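Local atomic coordinates of superoxide dismutase (Clostridium difficile, PDB entry 3TJT), a protein that probably protects the cell by dismuting superoxide to hydrogen peroxide and molecular oxygen at a bound iron(III) ion. Residues 36-41 with 76-81; 90-95 with 186-191; 161-166 with 195-200. One frame throughout, in Å; residues are numbered along the deposited sequence.

Contact 1. Residues 36-41 with 76-81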
loop_
_atom_site.group_PDB
_atom_site.type_symbol
_atom_site.label_atom_id
_atom_site.label_comp_id
_atom_site.label_asym_id
_atom_site.label_seq_id
_atom_site.Cartn_x
_atom_site.Cartn_y
_atom_site.Cartn_z
ATOM N N GLN A 36 -16.179 3.118 4.874
ATOM C CA GLN A 36 -17.038 4.277 4.677
ATOM C C GLN A 36 -16.538 5.250 3.598
ATOM O O GLN A 36 -17.330 5.756 2.803
ATOM C CB GLN A 36 -17.224 5.032 5.997
ATOM C CG GLN A 36 -18.179 6.211 5.901
ATOM C CD GLN A 36 -19.634 5.775 5.861
ATOM O OE1 GLN A 36 -20.094 5.037 6.730
ATOM N NE2 GLN A 36 -20.360 6.217 4.842
ATOM N N ALA A 37 -15.237 5.524 3.583
ATOM C CA ALA A 37 -14.665 6.445 2.599
ATOM C C ALA A 37 -14.813 5.928 1.168
ATOM O O ALA A 37 -15.107 6.703 0.259
ATOM C CB ALA A 37 -13.187 6.726 2.907
ATOM N N TYR A 38 -14.588 4.633 0.956
ATOM C CA TYR A 38 -14.782 4.074 -0.389
ATOM C C TYR A 38 -16.215 4.273 -0.865
ATOM O O TYR A 38 -16.456 4.659 -2.006
ATOM C CB TYR A 38 -14.408 2.593 -0.448
ATOM C CG TYR A 38 -12.934 2.351 -0.245
ATOM C CD1 TYR A 38 -11.986 2.949 -1.077
ATOM C CD2 TYR A 38 -12.486 1.545 0.792
ATOM C CE1 TYR A 38 -10.628 2.732 -0.879
ATOM C CE2 TYR A 38 -11.140 1.331 1.001
ATOM C CZ TYR A 38 -10.215 1.924 0.156
ATOM O OH TYR A 38 -8.872 1.702 0.376
ATOM N N VAL A 39 -17.171 4.010 0.017
ATOM C CA VAL A 39 -18.575 4.163 -0.344
ATOM C C VAL A 39 -18.917 5.630 -0.615
ATOM O O VAL A 39 -19.608 5.951 -1.584
ATOM C CB VAL A 39 -19.497 3.573 0.738
ATOM C CG1 VAL A 39 -20.960 3.931 0.465
ATOM C CG2 VAL A 39 -19.305 2.061 0.828
ATOM N N ASP A 40 -18.432 6.532 0.231
ATOM C CA ASP A 40 -18.719 7.953 0.041
ATOM C C ASP A 40 -18.135 8.470 -1.278
ATOM O O ASP A 40 -18.786 9.229 -2.003
ATOM C CB ASP A 40 -18.164 8.794 1.200
ATOM C CG ASP A 40 -18.900 8.559 2.520
ATOM O OD1 ASP A 40 -19.981 7.939 2.516
ATOM O OD2 ASP A 40 -18.383 9.009 3.571
ATOM N N LYS A 41 -16.906 8.066 -1.589
ATOM C CA LYS A 41 -16.247 8.554 -2.800
ATOM C C LYS A 41 -16.911 7.981 -4.052
ATOM O O LYS A 41 -17.062 8.674 -5.068
ATOM C CB LYS A 41 -14.749 8.235 -2.778
ATOM C CG LYS A 41 -13.971 9.052 -1.749
ATOM C CD LYS A 41 -12.539 8.543 -1.619
ATOM C CE LYS A 41 -11.753 9.352 -0.605
ATOM N NZ LYS A 41 -11.635 10.766 -1.054
ATOM N N ARG A 76 -13.129 2.040 -10.337
ATOM C CA ARG A 76 -12.271 0.890 -10.081
ATOM C C ARG A 76 -11.795 0.908 -8.626
ATOM O O ARG A 76 -11.901 -0.079 -7.898
ATOM C CB ARG A 76 -11.064 0.931 -11.024
ATOM C CG ARG A 76 -9.977 -0.083 -10.738
ATOM C CD ARG A 76 -8.842 0.130 -11.759
ATOM N NE ARG A 76 -7.720 -0.786 -11.587
ATOM C CZ ARG A 76 -6.681 -0.834 -12.418
ATOM N NH1 ARG A 76 -6.638 -0.021 -13.471
ATOM N NH2 ARG A 76 -5.691 -1.691 -12.209
ATOM N N ASN A 77 -11.285 2.049 -8.190
ATOM C CA ASN A 77 -10.727 2.123 -6.842
ATOM C C ASN A 77 -11.779 2.075 -5.738
ATOM O O ASN A 77 -11.593 1.387 -4.734
ATOM C CB ASN A 77 -9.876 3.384 -6.689
ATOM C CG ASN A 77 -8.620 3.337 -7.533
ATOM O OD1 ASN A 77 -8.145 2.260 -7.901
ATOM N ND2 ASN A 77 -8.063 4.516 -7.836
ATOM N N ASN A 78 -12.881 2.792 -5.923
ATOM C CA ASN A 78 -13.837 2.965 -4.835
ATOM C C ASN A 78 -14.942 1.910 -4.813
ATOM O O ASN A 78 -15.330 1.449 -3.744
ATOM C CB ASN A 78 -14.375 4.393 -4.827
ATOM C CG ASN A 78 -13.283 5.407 -4.515
ATOM O OD1 ASN A 78 -12.838 6.172 -5.384
ATOM N ND2 ASN A 78 -12.812 5.379 -3.286
ATOM N N ALA A 79 -15.439 1.508 -5.982
ATOM C CA ALA A 79 -16.310 0.329 -6.026
ATOM C C ALA A 79 -15.499 -0.884 -5.597
ATOM O O ALA A 79 -16.011 -1.774 -4.931
ATOM C CB ALA A 79 -16.908 0.112 -7.428
ATOM N N GLY A 80 -14.226 -0.918 -5.982
ATOM C CA GLY A 80 -13.344 -1.976 -5.527
ATOM C C GLY A 80 -13.280 -2.004 -4.008
ATOM O O GLY A 80 -13.469 -3.055 -3.381
ATOM N N GLY A 81 -13.009 -0.844 -3.416
ATOM C CA GLY A 81 -12.890 -0.741 -1.969
ATOM C C GLY A 81 -14.182 -1.142 -1.280
ATOM O O GLY A 81 -14.170 -1.882 -0.295
#
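The ring of Tyr38 lies over the backbone of Gly81, whose CA sits 3.7 Å from the centroid of the Tyr38 ring, 19° off the ring normal, in a CH-pi contact. Glycine suits this place because a CB here would point at the Tyr38 ring and collide with it; without one, the aromatic face rests on CA, offset toward the rim. Asn78 takes the ring from another direction, the end of its side chain coming to the ring edge with the amide inclined 48° to the ring plane. Its CB meets the Tyr38 backbone O at 3.5 Å, while Lys41 adds its aliphatic base, CB lying 3.6 Å from Asn78 CG before the chain carries its amine away. The short helical segments behind these groups approach to 7.9 Å between axes and cross at -132°. Tyr38 CG stands anti to its carbonyl carbon (chi1 -67°), which turns the ring into this crossing. Further out, Tyr38 OH is hydrogen-bonded to Gln152, the ring meets that of the iron ligand His85, and Phe129 of the second subunit packs on it. With its side chain about 5 Å from the iron at nearest atoms, Tyr38 marks the active-site side of the helical hairpin domain of iron/manganese superoxide dismutases.

Contact 2. Residues 90-95 with 186-191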
loop_
_atom_site.group_PDB
_atom_site.type_symbol
_atom_site.label_atom_id
_atom_site.label_comp_id
_atom_site.label_asym_id
_atom_site.label_seq_id
_atom_site.Cartn_x
_atom_site.Cartn_y
_atom_site.Cartn_z
ATOM N N ASP A 90 -17.764 -9.822 5.831
ATOM C CA ASP A 90 -18.666 -10.983 5.761
ATOM C C ASP A 90 -17.950 -12.330 5.871
ATOM O O ASP A 90 -18.547 -13.332 6.289
ATOM C CB ASP A 90 -19.501 -10.949 4.467
ATOM C CG ASP A 90 -20.710 -10.043 4.568
ATOM O OD1 ASP A 90 -21.035 -9.580 5.682
ATOM O OD2 ASP A 90 -21.338 -9.788 3.519
ATOM N N ILE A 91 -16.671 -12.370 5.507
ATOM C CA ILE A 91 -15.953 -13.636 5.441
ATOM C C ILE A 91 -15.229 -13.953 6.760
ATOM O O ILE A 91 -14.491 -14.932 6.865
ATOM C CB ILE A 91 -14.976 -13.688 4.232
ATOM C CG1 ILE A 91 -14.754 -15.131 3.770
ATOM C CG2 ILE A 91 -13.638 -13.016 4.560
ATOM C CD1 ILE A 91 -16.054 -15.849 3.409
ATOM N N MET A 92 -15.456 -13.112 7.763
ATOM C CA MET A 92 -14.931 -13.374 9.097
ATOM C C MET A 92 -16.080 -13.576 10.079
ATOM O O MET A 92 -17.192 -13.101 9.849
ATOM C CB MET A 92 -14.034 -12.221 9.561
ATOM C CG MET A 92 -12.805 -12.009 8.646
ATOM S SD MET A 92 -11.664 -10.786 9.322
ATOM C CE MET A 92 -12.565 -9.273 9.057
ATOM N N THR A 93 -15.802 -14.273 11.178
ATOM C CA THR A 93 -16.833 -14.511 12.190
ATOM C C THR A 93 -16.205 -14.902 13.527
ATOM O O THR A 93 -15.151 -15.538 13.561
ATOM C CB THR A 93 -17.791 -15.655 11.746
ATOM O OG1 THR A 93 -18.796 -15.870 12.756
ATOM C CG2 THR A 93 -17.016 -16.940 11.526
ATOM N N PRO A 94 -16.862 -14.533 14.637
ATOM C CA PRO A 94 -16.432 -15.016 15.955
ATOM C C PRO A 94 -16.854 -16.466 16.214
ATOM O O PRO A 94 -16.358 -17.084 17.156
ATOM C CB PRO A 94 -17.160 -14.077 16.919
ATOM C CG PRO A 94 -18.386 -13.675 16.185
ATOM C CD PRO A 94 -17.970 -13.566 14.735
ATOM N N GLU A 95 -17.754 -16.997 15.394
ATOM C CA GLU A 95 -18.184 -18.392 15.541
ATOM C C GLU A 95 -17.126 -19.372 15.041
ATOM O O GLU A 95 -16.325 -19.045 14.165
ATOM C CB GLU A 95 -19.504 -18.623 14.800
ATOM C CG GLU A 95 -20.599 -17.620 15.160
ATOM C CD GLU A 95 -20.844 -17.505 16.664
ATOM O OE1 GLU A 95 -20.790 -18.535 17.370
ATOM O OE2 GLU A 95 -21.096 -16.378 17.144
ATOM N N ASP A 186 -1.364 -15.615 9.837
ATOM C CA ASP A 186 -1.581 -16.859 10.567
ATOM C C ASP A 186 -2.782 -16.763 11.514
ATOM O O ASP A 186 -3.613 -17.671 11.566
ATOM C CB ASP A 186 -0.329 -17.261 11.341
ATOM C CG ASP A 186 -0.385 -18.702 11.815
ATOM O OD1 ASP A 186 -0.620 -19.608 10.978
ATOM O OD2 ASP A 186 -0.199 -18.929 13.023
ATOM N N ASN A 187 -2.886 -15.660 12.244
ATOM C CA ASN A 187 -3.990 -15.484 13.182
ATOM C C ASN A 187 -5.344 -15.365 12.502
ATOM O O ASN A 187 -6.365 -15.744 13.069
ATOM C CB ASN A 187 -3.748 -14.280 14.086
ATOM C CG ASN A 187 -2.988 -14.648 15.338
ATOM O OD1 ASN A 187 -2.865 -15.827 15.671
ATOM N ND2 ASN A 187 -2.473 -13.650 16.037
ATOM N N TRP A 188 -5.349 -14.838 11.282
ATOM C CA TRP A 188 -6.600 -14.591 10.582
ATOM C C TRP A 188 -7.381 -15.881 10.315
ATOM O O TRP A 188 -8.611 -15.868 10.256
ATOM C CB TRP A 188 -6.323 -13.844 9.278
ATOM C CG TRP A 188 -7.530 -13.558 8.452
ATOM C CD1 TRP A 188 -8.488 -12.621 8.690
ATOM C CD2 TRP A 188 -7.888 -14.197 7.217
ATOM N NE1 TRP A 188 -9.427 -12.640 7.685
ATOM C CE2 TRP A 188 -9.082 -13.602 6.772
ATOM C CE3 TRP A 188 -7.308 -15.208 6.448
ATOM C CZ2 TRP A 188 -9.711 -13.981 5.588
ATOM C CZ3 TRP A 188 -7.938 -15.591 5.270
ATOM C CH2 TRP A 188 -9.128 -14.981 4.856
ATOM N N PHE A 189 -6.670 -16.982 10.142
ATOM C CA PHE A 189 -7.334 -18.252 9.867
ATOM C C PHE A 189 -8.240 -18.707 11.017
ATOM O O PHE A 189 -9.133 -19.526 10.819
ATOM C CB PHE A 189 -6.326 -19.324 9.447
ATOM C CG PHE A 189 -6.011 -19.278 7.976
ATOM C CD1 PHE A 189 -6.782 -19.986 7.074
ATOM C CD2 PHE A 189 -4.991 -18.478 7.494
ATOM C CE1 PHE A 189 -6.522 -19.925 5.713
ATOM C CE2 PHE A 189 -4.725 -18.411 6.139
ATOM C CZ PHE A 189 -5.494 -19.136 5.246
ATOM N N ASN A 190 -8.030 -18.148 12.209
ATOM C CA ASN A 190 -8.931 -18.434 13.328
ATOM C C ASN A 190 -10.304 -17.793 13.182
ATOM O O ASN A 190 -11.254 -18.204 13.846
ATOM C CB ASN A 190 -8.299 -18.002 14.653
ATOM C CG ASN A 190 -7.049 -18.782 14.970
ATOM O OD1 ASN A 190 -5.933 -18.271 14.856
ATOM N ND2 ASN A 190 -7.224 -20.038 15.346
ATOM N N VAL A 191 -10.419 -16.784 12.322
ATOM C CA VAL A 191 -11.701 -16.097 12.165
ATOM C C VAL A 191 -12.340 -16.256 10.785
ATOM O O VAL A 191 -13.401 -15.700 10.542
ATOM C CB VAL A 191 -11.628 -14.595 12.505
ATOM C CG1 VAL A 191 -11.202 -14.391 13.962
ATOM C CG2 VAL A 191 -10.689 -13.865 11.554
HETATM O O HOH W 1 -13.639 -17.210 15.293
#
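Part of the join between the helical hairpin and the C-terminal domain is the meeting of the chain leaving helix 72-90 with the turn that follows helix 181-188, where Thr93 and Val191 touch. Thr93 N gives a hydrogen bond to Val191 O at 2.9 Å, with 146° at the hydrogen and the donor in the carbonyl plane. The same oxygen receives a CA-H...O contact from Met92 CA at 3.1 Å, so two successive residues of the linker close on one carbonyl. The flexible, unbranched side chain of Met92 then reaches across to Trp188. Its sulfur lies at the edge of the indole, SD being 3.3 Å from Trp188 NE1, and the two side chains cross at about a right angle: a Met-aromatic contact made edge-on. The bend at the end of the methionine chain (chi3 -73°) leaves the methyl CE pointing away from the indole, and the sulfur itself meets the ring edge. The Val191 side chain lies beside that of Met92, pointing the same way, with CG2 3.9 Å from Met92 SD, and Ile91 CG2 touches another part of the indole edge at Trp188 CZ2. This apolar seam suits the buried interface of the two-domain superoxide dismutase fold, in which both domains contribute iron ligands: the Met92 side chain comes to about 6 Å from that of His30 at nearest atoms. Deeper in, Trp188 packs on Ile164 and Leu166 of strand 161-167. On the linker, Thr93 OG1 accepts from Glu95 N at 3.1 Å, an ST turn that bends the chain across Pro94 and uses the threonine hydroxyl within its own loop. A water molecule, hydrogen-bonded to Thr93 O at 2.8 Å and also to Asn190 O, bridges the loop and the turn.

Contact 3. Residues 161-166 with 195-200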
loop_
_atom_site.group_PDB
_atom_site.type_symbol
_atom_site.label_atom_id
_atom_site.label_comp_id
_atom_site.label_asym_id
_atom_site.label_seq_id
_atom_site.Cartn_x
_atom_site.Cartn_y
_atom_site.Cartn_z
ATOM N N THR A 161 -14.476 -15.747 -9.164
ATOM C CA THR A 161 -15.399 -15.516 -8.056
ATOM C C THR A 161 -14.673 -15.707 -6.733
ATOM O O THR A 161 -14.145 -16.782 -6.470
ATOM C CB THR A 161 -16.582 -16.497 -8.127
ATOM O OG1 THR A 161 -17.308 -16.267 -9.342
ATOM C CG2 THR A 161 -17.516 -16.301 -6.942
ATOM N N PRO A 162 -14.642 -14.656 -5.894
ATOM C CA PRO A 162 -13.936 -14.750 -4.610
ATOM C C PRO A 162 -14.667 -15.685 -3.654
ATOM O O PRO A 162 -15.883 -15.580 -3.500
ATOM C CB PRO A 162 -13.987 -13.317 -4.059
ATOM C CG PRO A 162 -14.445 -12.458 -5.175
ATOM C CD PRO A 162 -15.221 -13.325 -6.119
ATOM N N ILE A 163 -13.915 -16.575 -3.017
ATOM C CA ILE A 163 -14.456 -17.534 -2.061
ATOM C C ILE A 163 -14.069 -17.110 -0.638
ATOM O O ILE A 163 -14.929 -16.944 0.221
ATOM C CB ILE A 163 -13.949 -18.950 -2.362
ATOM C CG1 ILE A 163 -14.300 -19.333 -3.810
ATOM C CG2 ILE A 163 -14.545 -19.968 -1.370
ATOM C CD1 ILE A 163 -15.781 -19.191 -4.141
ATOM N N ILE A 164 -12.769 -16.949 -0.393
ATOM C CA ILE A 164 -12.319 -16.157 0.760
ATOM C C ILE A 164 -11.289 -15.126 0.279
ATOM O O ILE A 164 -10.741 -15.245 -0.817
ATOM C CB ILE A 164 -11.717 -17.017 1.909
ATOM C CG1 ILE A 164 -10.316 -17.527 1.559
ATOM C CG2 ILE A 164 -12.678 -18.158 2.313
ATOM C CD1 ILE A 164 -9.601 -18.239 2.715
ATOM N N GLY A 165 -11.031 -14.111 1.088
ATOM C CA GLY A 165 -10.049 -13.106 0.714
ATOM C C GLY A 165 -9.526 -12.411 1.952
ATOM O O GLY A 165 -10.273 -12.250 2.914
ATOM N N LEU A 166 -8.256 -12.005 1.916
ATOM C CA LEU A 166 -7.590 -11.371 3.058
ATOM C C LEU A 166 -6.992 -10.030 2.649
ATOM O O LEU A 166 -6.200 -9.944 1.702
ATOM C CB LEU A 166 -6.485 -12.283 3.601
ATOM C CG LEU A 166 -5.601 -11.722 4.730
ATOM C CD1 LEU A 166 -6.440 -11.301 5.939
ATOM C CD2 LEU A 166 -4.530 -12.745 5.115
ATOM N N ASN A 195 -18.407 -21.307 6.651
ATOM C CA ASN A 195 -19.793 -21.452 6.199
ATOM C C ASN A 195 -20.147 -20.398 5.154
ATOM O O ASN A 195 -20.826 -20.691 4.167
ATOM C CB ASN A 195 -20.767 -21.399 7.377
ATOM C CG ASN A 195 -20.496 -22.497 8.396
ATOM O OD1 ASN A 195 -19.945 -23.543 8.059
ATOM N ND2 ASN A 195 -20.869 -22.254 9.648
ATOM N N GLY A 196 -19.668 -19.177 5.368
ATOM C CA GLY A 196 -19.845 -18.116 4.389
ATOM C C GLY A 196 -19.087 -18.446 3.112
ATOM O O GLY A 196 -19.593 -18.232 2.004
ATOM N N ALA A 197 -17.877 -18.977 3.264
ATOM C CA ALA A 197 -17.080 -19.394 2.117
ATOM C C ALA A 197 -17.825 -20.455 1.304
ATOM O O ALA A 197 -17.842 -20.410 0.070
ATOM C CB ALA A 197 -15.730 -19.919 2.561
ATOM N N LEU A 198 -18.441 -21.408 1.998
ATOM C CA LEU A 198 -19.220 -22.448 1.326
ATOM C C LEU A 198 -20.370 -21.837 0.530
ATOM O O LEU A 198 -20.639 -22.248 -0.604
ATOM C CB LEU A 198 -19.761 -23.459 2.347
ATOM C CG LEU A 198 -20.675 -24.559 1.785
ATOM C CD1 LEU A 198 -19.943 -25.403 0.764
ATOM C CD2 LEU A 198 -21.187 -25.433 2.918
ATOM N N GLU A 199 -21.050 -20.853 1.111
ATOM C CA GLU A 199 -22.142 -20.192 0.410
ATOM C C GLU A 199 -21.630 -19.452 -0.821
ATOM O O GLU A 199 -22.269 -19.460 -1.870
ATOM C CB GLU A 199 -22.922 -19.252 1.328
ATOM C CG GLU A 199 -23.751 -19.984 2.384
ATOM C CD GLU A 199 -24.585 -21.129 1.803
ATOM O OE1 GLU A 199 -25.508 -20.860 0.999
ATOM O OE2 GLU A 199 -24.325 -22.304 2.159
ATOM N N ASN A 200 -20.472 -18.812 -0.689
ATOM C CA ASN A 200 -19.841 -18.180 -1.838
ATOM C C ASN A 200 -19.568 -19.177 -2.961
ATOM O O ASN A 200 -19.753 -18.869 -4.141
ATOM C CB ASN A 200 -18.529 -17.497 -1.424
ATOM C CG ASN A 200 -18.758 -16.275 -0.552
ATOM O OD1 ASN A 200 -19.859 -15.732 -0.500
ATOM N ND2 ASN A 200 -17.706 -15.829 0.135
#
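An asparagine side chain on a helix reaches into a kinked strand: Asn200 ND2 donates to the backbone O of Ile163, exactly where strand 161-167 is broken by a classic beta bulge. The bond is 3.0 Å long and nearly straight, 167° at the hydrogen. The acceptor lies in the plane of the Asn200 amide, although the donor is tilted 26° from the carbonyl plane of Ile163. Asparagine is well matched to the task, being short enough to stay close to its helix and carrying an N-H for a buried strand carbonyl. Its own CB settles 3.9 Å from Pro162 O, just before the bulge.

Beside this polar bond the contact is apolar. Because Ile163 and Ile164 both pair with Leu136 on the neighbouring strand, the bulge lets two consecutive isoleucines touch the helix, Ile163 by both its branches and Ile164 by CG2 alone, the rest of Ile164 leading away. Ile163 sends CG2 against the helix backbone, 3.6 Å from Ala197 O, while its other branch ends with CD1 4.2 Å from Asn200 CB. Ile164 turns CG2, anti to its carbonyl carbon, onto Ala197, the two methyl carbons CG2 and CB meeting at 3.5 Å. Alanine, with a single methyl, fits a helix face that comes this near the strand: the CA atoms of Ile163 and Ala197 are 5.3 Å apart.

Outside the two segments, Leu103 of helix 101-111 packs on both Ile163 and Ala197, and Phe117 and Phe121 of helix 114-127 close over Ile164. The strand runs on to the iron ligand Asp167. Helix 194-202 laid against an outermost strand of a three-stranded antiparallel sheet in this way belongs to the alpha/beta C-terminal domain of iron/manganese superoxide dismutases.

Contact 1 stands apart, inside the helical hairpin formed by helices 24-46 and 72-90, its centre 23 Å from that of contact 2 and 21 Å from that of contact 3, across the centre of the chain. It closes in sequence before the others open. Helix 72-90 nevertheless links it to contact 2, whose linker starts from the end of that helix. Contacts 2 and 3 have centres 12 Å apart and alternate along the chain: strand 161-167 comes between the two segments of contact 2, and helix 194-202 follows helix 181-188. They meet where Trp188 and Ile91 pack on strand 161-167 and Ile91 also on helix 194-202, carrying the C-terminal domain's packing into its junction with the hairpin; both supply iron ligands.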